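Long-range contacts in glutathione S-transferase, N-terminal domain protein (Pseudomonas putida, PDB 4NAX), which binds oxidized glutathione disulfide, one molecule per subunit, and probably acts as a glutathione transferase: residues 38-43 against 102-107; 113-118 against 177-182. All coordinates share one frame; numbering follows the deposited sequence.

Contact 1: residues 38-43 against 102-107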
loop_
_atom_site.group_PDB
_atom_site.type_symbol
_atom_site.label_atom_id
_atom_site.label_comp_id
_atom_site.label_asym_id
_atom_site.label_seq_id
_atom_site.Cartn_x
_atom_site.Cartn_y
_atom_site.Cartn_z
ATOM N N LEU A 38 -1.507 0.002 18.529
ATOM C CA LEU A 38 -1.856 -0.799 19.688
ATOM C C LEU A 38 -1.869 0.046 20.961
ATOM O O LEU A 38 -2.774 -0.093 21.808
ATOM C CB LEU A 38 -0.895 -1.971 19.822
ATOM C CG LEU A 38 -1.091 -3.041 18.736
ATOM C CD1 LEU A 38 0.143 -3.915 18.616
ATOM C CD2 LEU A 38 -2.330 -3.871 19.022
ATOM N N GLU A 39 -0.883 0.936 21.084
ATOM C CA GLU A 39 -0.857 1.856 22.228
ATOM C C GLU A 39 -2.059 2.793 22.232
ATOM O O GLU A 39 -2.613 3.100 23.289
ATOM C CB GLU A 39 0.454 2.662 22.250
ATOM C CG GLU A 39 1.703 1.830 22.492
ATOM C CD GLU A 39 1.812 1.289 23.902
ATOM O OE1 GLU A 39 1.393 1.980 24.851
ATOM O OE2 GLU A 39 2.347 0.173 24.064
ATOM N N GLU A 40 -2.440 3.306 21.066
ATOM C CA GLU A 40 -3.578 4.240 20.961
ATOM C C GLU A 40 -4.899 3.581 21.372
ATOM O O GLU A 40 -5.713 4.213 22.030
ATOM C CB GLU A 40 -3.745 4.762 19.531
ATOM C CG GLU A 40 -2.655 5.710 19.059
ATOM C CD GLU A 40 -2.760 7.147 19.585
ATOM O OE1 GLU A 40 -3.531 7.459 20.537
ATOM O OE2 GLU A 40 -2.001 8.001 19.069
ATOM N N ILE A 41 -5.109 2.340 20.936
ATOM C CA ILE A 41 -6.399 1.690 21.119
ATOM C C ILE A 41 -6.498 0.949 22.450
ATOM O O ILE A 41 -7.587 0.541 22.850
ATOM C CB ILE A 41 -6.793 0.772 19.935
ATOM C CG1 ILE A 41 -5.906 -0.471 19.872
ATOM C CG2 ILE A 41 -6.797 1.574 18.638
ATOM C CD1 ILE A 41 -6.189 -1.420 18.727
ATOM N N GLY A 42 -5.370 0.779 23.134
ATOM C CA GLY A 42 -5.361 0.156 24.450
ATOM C C GLY A 42 -5.531 -1.354 24.455
ATOM O O GLY A 42 -5.918 -1.935 25.452
ATOM N N LEU A 43 -5.221 -1.997 23.337
ATOM C CA LEU A 43 -5.354 -3.440 23.222
ATOM C C LEU A 43 -4.111 -4.094 23.798
ATOM O O LEU A 43 -2.974 -3.742 23.428
ATOM C CB LEU A 43 -5.514 -3.858 21.764
ATOM C CG LEU A 43 -5.653 -5.345 21.459
ATOM C CD1 LEU A 43 -6.945 -5.899 22.033
ATOM C CD2 LEU A 43 -5.631 -5.575 19.956
ATOM N N GLY A 102 -12.944 -0.851 16.634
ATOM C CA GLY A 102 -13.858 0.252 16.366
ATOM C C GLY A 102 -13.272 1.637 16.532
ATOM O O GLY A 102 -14.015 2.617 16.595
ATOM N N GLN A 103 -11.952 1.735 16.565
ATOM C CA GLN A 103 -11.254 3.005 16.760
ATOM C C GLN A 103 -10.385 3.337 15.550
ATOM O O GLN A 103 -9.823 2.447 14.914
ATOM C CB GLN A 103 -10.340 2.898 17.986
ATOM C CG GLN A 103 -11.074 2.657 19.303
ATOM C CD GLN A 103 -10.116 2.612 20.478
ATOM O OE1 GLN A 103 -9.324 3.526 20.672
ATOM N NE2 GLN A 103 -10.176 1.547 21.262
ATOM N N LEU A 104 -10.265 4.627 15.266
ATOM C CA LEU A 104 -9.283 5.177 14.330
ATOM C C LEU A 104 -9.549 4.848 12.875
ATOM O O LEU A 104 -8.675 4.985 12.013
ATOM C CB LEU A 104 -7.856 4.832 14.767
ATOM C CG LEU A 104 -7.507 5.401 16.153
ATOM C CD1 LEU A 104 -6.203 4.838 16.655
ATOM C CD2 LEU A 104 -7.394 6.909 16.157
ATOM N N LEU A 105 -10.791 4.501 12.589
ATOM C CA LEU A 105 -11.278 4.394 11.215
ATOM C C LEU A 105 -12.773 4.664 11.312
ATOM O O LEU A 105 -13.502 3.907 11.939
ATOM C CB LEU A 105 -11.009 3.020 10.611
ATOM C CG LEU A 105 -11.494 2.763 9.181
ATOM C CD1 LEU A 105 -10.958 3.794 8.195
ATOM C CD2 LEU A 105 -11.128 1.346 8.729
ATOM N N SER A 106 -13.218 5.759 10.714
ATOM C CA SER A 106 -14.591 6.215 10.874
ATOM C C SER A 106 -15.596 5.168 10.482
ATOM O O SER A 106 -15.403 4.454 9.510
ATOM C CB SER A 106 -14.833 7.434 9.997
ATOM O OG SER A 106 -16.128 7.974 10.208
ATOM N N GLN A 107 -16.700 5.149 11.226
ATOM C CA GLN A 107 -17.868 4.346 10.888
ATOM C C GLN A 107 -18.735 5.027 9.822
ATOM O O GLN A 107 -19.602 4.379 9.229
ATOM C CB GLN A 107 -18.757 4.060 12.108
ATOM C CG GLN A 107 -18.041 3.750 13.423
ATOM C CD GLN A 107 -17.786 2.274 13.647
ATOM O OE1 GLN A 107 -18.603 1.428 13.283
ATOM N NE2 GLN A 107 -16.642 1.955 14.258
HETATM O O HOH W 1 -8.551 4.143 23.292
#

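Contact 2: residues 113-118 against 177-182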
loop_
_atom_site.group_PDB
_atom_site.type_symbol
_atom_site.label_atom_id
_atom_site.label_comp_id
_atom_site.label_asym_id
_atom_site.label_seq_id
_atom_site.Cartn_x
_atom_site.Cartn_y
_atom_site.Cartn_z
ATOM N N TYR A 113 -13.876 5.517 3.536
ATOM C CA TYR A 113 -13.200 5.397 2.244
ATOM C C TYR A 113 -12.138 6.473 2.046
ATOM O O TYR A 113 -11.070 6.199 1.520
ATOM C CB TYR A 113 -14.216 5.332 1.085
ATOM C CG TYR A 113 -15.123 4.125 1.245
ATOM C CD1 TYR A 113 -14.590 2.853 1.295
ATOM C CD2 TYR A 113 -16.497 4.264 1.387
ATOM C CE1 TYR A 113 -15.382 1.744 1.509
ATOM C CE2 TYR A 113 -17.305 3.162 1.617
ATOM C CZ TYR A 113 -16.746 1.907 1.681
ATOM O OH TYR A 113 -17.565 0.827 1.945
ATOM N N GLN A 114 -12.382 7.694 2.507
ATOM C CA GLN A 114 -11.343 8.729 2.424
ATOM C C GLN A 114 -10.122 8.329 3.248
ATOM O O GLN A 114 -8.976 8.574 2.843
ATOM C CB GLN A 114 -11.837 10.092 2.909
ATOM C CG GLN A 114 -13.025 10.655 2.149
ATOM C CD GLN A 114 -12.785 10.742 0.649
ATOM O OE1 GLN A 114 -11.775 11.291 0.206
ATOM N NE2 GLN A 114 -13.696 10.192 -0.124
ATOM N N THR A 115 -10.354 7.694 4.397
ATOM C CA THR A 115 -9.251 7.255 5.245
ATOM C C THR A 115 -8.435 6.159 4.553
ATOM O O THR A 115 -7.186 6.183 4.533
ATOM C CB THR A 115 -9.762 6.771 6.606
ATOM O OG1 THR A 115 -10.495 7.833 7.237
ATOM C CG2 THR A 115 -8.613 6.393 7.490
ATOM N N LEU A 116 -9.133 5.191 3.964
ATOM C CA LEU A 116 -8.469 4.110 3.251
ATOM C C LEU A 116 -7.685 4.629 2.044
ATOM O O LEU A 116 -6.619 4.137 1.733
ATOM C CB LEU A 116 -9.457 3.016 2.851
ATOM C CG LEU A 116 -10.135 2.277 3.991
ATOM C CD1 LEU A 116 -11.154 1.271 3.473
ATOM C CD2 LEU A 116 -9.137 1.562 4.885
ATOM N N GLN A 117 -8.229 5.628 1.362
ATOM C CA GLN A 117 -7.527 6.309 0.293
ATOM C C GLN A 117 -6.178 6.847 0.770
ATOM O O GLN A 117 -5.141 6.599 0.154
ATOM C CB GLN A 117 -8.392 7.447 -0.234
ATOM C CG GLN A 117 -7.708 8.446 -1.136
ATOM C CD GLN A 117 -8.671 9.580 -1.406
ATOM O OE1 GLN A 117 -9.482 9.525 -2.322
ATOM N NE2 GLN A 117 -8.663 10.561 -0.524
ATOM N N TRP A 118 -6.180 7.598 1.869
ATOM C CA TRP A 118 -4.929 8.152 2.343
ATOM C C TRP A 118 -3.962 7.094 2.885
ATOM O O TRP A 118 -2.747 7.239 2.743
ATOM C CB TRP A 118 -5.187 9.275 3.339
ATOM C CG TRP A 118 -5.740 10.509 2.665
ATOM C CD1 TRP A 118 -6.995 11.048 2.830
ATOM C CD2 TRP A 118 -5.080 11.337 1.698
ATOM N NE1 TRP A 118 -7.138 12.159 2.033
ATOM C CE2 TRP A 118 -5.976 12.356 1.328
ATOM C CE3 TRP A 118 -3.822 11.317 1.108
ATOM C CZ2 TRP A 118 -5.620 13.366 0.417
ATOM C CZ3 TRP A 118 -3.474 12.307 0.221
ATOM C CH2 TRP A 118 -4.374 13.316 -0.121
ATOM N N GLU A 177 -11.359 12.873 11.583
ATOM C CA GLU A 177 -10.822 12.492 12.884
ATOM C C GLU A 177 -9.455 11.845 12.708
ATOM O O GLU A 177 -9.174 11.222 11.673
ATOM C CB GLU A 177 -11.748 11.501 13.601
ATOM C CG GLU A 177 -13.081 12.078 14.054
ATOM C CD GLU A 177 -14.088 12.186 12.924
ATOM O OE1 GLU A 177 -14.685 13.270 12.774
ATOM O OE2 GLU A 177 -14.273 11.200 12.179
ATOM N N TYR A 178 -8.608 11.987 13.726
ATOM C CA TYR A 178 -7.356 11.251 13.813
ATOM C C TYR A 178 -7.613 9.792 13.466
ATOM O O TYR A 178 -8.592 9.193 13.915
ATOM C CB TYR A 178 -6.798 11.375 15.228
ATOM C CG TYR A 178 -5.505 10.624 15.513
ATOM C CD1 TYR A 178 -4.343 10.913 14.825
ATOM C CD2 TYR A 178 -5.451 9.662 16.516
ATOM C CE1 TYR A 178 -3.149 10.275 15.125
ATOM C CE2 TYR A 178 -4.276 9.016 16.826
ATOM C CZ TYR A 178 -3.116 9.316 16.127
ATOM O OH TYR A 178 -1.918 8.698 16.439
ATOM N N SER A 179 -6.751 9.212 12.639
ATOM C CA SER A 179 -7.039 7.888 12.094
ATOM C C SER A 179 -5.779 7.114 11.782
ATOM O O SER A 179 -4.647 7.621 11.872
ATOM C CB SER A 179 -7.828 8.032 10.789
ATOM O OG SER A 179 -6.979 8.426 9.706
ATOM N N ILE A 180 -5.998 5.866 11.364
ATOM C CA ILE A 180 -4.914 5.034 10.869
ATOM C C ILE A 180 -4.137 5.656 9.707
ATOM O O ILE A 180 -2.975 5.281 9.492
ATOM C CB ILE A 180 -5.393 3.608 10.496
ATOM C CG1 ILE A 180 -6.476 3.604 9.414
ATOM C CG2 ILE A 180 -5.818 2.873 11.757
ATOM C CD1 ILE A 180 -6.890 2.200 8.991
ATOM N N ALA A 181 -4.742 6.564 8.933
ATOM C CA ALA A 181 -3.968 7.237 7.876
ATOM C C ALA A 181 -2.853 8.099 8.480
ATOM O O ALA A 181 -1.744 8.155 7.940
ATOM C CB ALA A 181 -4.864 8.080 6.975
ATOM N N ASP A 182 -3.144 8.811 9.565
ATOM C CA ASP A 182 -2.116 9.609 10.241
ATOM C C ASP A 182 -1.026 8.724 10.818
ATOM O O ASP A 182 0.164 9.020 10.709
ATOM C CB ASP A 182 -2.719 10.472 11.330
ATOM C CG ASP A 182 -3.881 11.293 10.822
ATOM O OD1 ASP A 182 -3.665 12.168 9.963
ATOM O OD2 ASP A 182 -5.012 11.051 11.261
#

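Contact 1: residues 38-43 against 102-107
Q103 lays its side chain obliquely across I41 and ends with its amide at the carbonyls that close helix 31-41. The bond is direct at one end of that amide: Q103 NE2 donates to I41 O over 3.2 Å. The donor lies in the carbonyl plane on a lone pair (C=O...N angle 117°), although the acceptor stands 24° out of the Q103 amide plane. At the other end, a water donates both to Q103 OE1, at 2.8 Å, and to E40 O, at 3.1 Å. Two successive carbonyls of the last helical turn are thus engaged by one glutamine, and the two bonds together fix which way its amide is flipped. This helix makes the beta-alpha-beta crossover between the parallel strands 21-25 and 45-49 of the thioredoxin-like fold, while 102-107 belongs to the linker running from helix 90-101 to helix 109-137.

Beside these polar bonds, I41 has CG1 between its backbone N and carbonyl carbon (chi1 69°). That leads the ethyl branch away from 102-107 and turns methyl CG2 to Q103 CB, 3.8 Å distant. The same methyl meets L104 CD1 at 3.9 Å. L104 CD1 also rests on the aliphatic base of E40, 3.8 Å from CB, whereas the E40 carboxylate bends off to a salt bridge with R220 and to the hydroxyl of Y178.

Contact 2: residues 113-118 against 177-182
T115 turns its methyl rather than its hydroxyl to the polar tip of S179: CG2 sits 3.4 Å from S179 OG, and no hydrogen bond joins the two segments. The torsion accounts for this, since CG2 is anti to the backbone N while OG1, beside that N at chi1 -58°, is kept by Q111 O one turn back in the same helix. T115 CG2 also lies 4.0 Å from I180 CG1. Next along, the methyl of A181 meets W118 CB at 3.8 Å, and with so small a side chain the two CA atoms come to 5.7 Å; the indole itself leads away, its ring edge-to-face with F88 of the second subunit.

S179 OG is already engaged as acceptor from A181 N (3.0 Å), and D182 OD2 returns the grip by accepting from S179 N at 2.9 Å through its anti lone pair. With an alanine in place of S179, A181 N would probably be left without its capping acceptor, and of the reciprocal pair only the bond from the backbone N to D182 would remain. Such reciprocal Ser-Asp pairing is a capping box, the N-capping motif well known at the start of this core helix in the GST C-terminal domain.

In the fold
Contacts 1 and 2 follow one another along the chain, yet their centres lie only 12 Å apart and they touch directly. The backbone carries one link: L104 O is 2.9 Å from I180 N, a probable hydrogen bond that ties the linker to the first turn of helix 180-193. Side chains carry another, E40 OE2 standing 2.7 Å from Y178 OH, again probably hydrogen-bonded. Y178 and L104 pack together between these links, so the thioredoxin-like part in contact 1 is joined to the helical part in contact 2. As for the ligand, the side chain of W118, in contact 2, is about 10 Å from a bound glutathione disulfide.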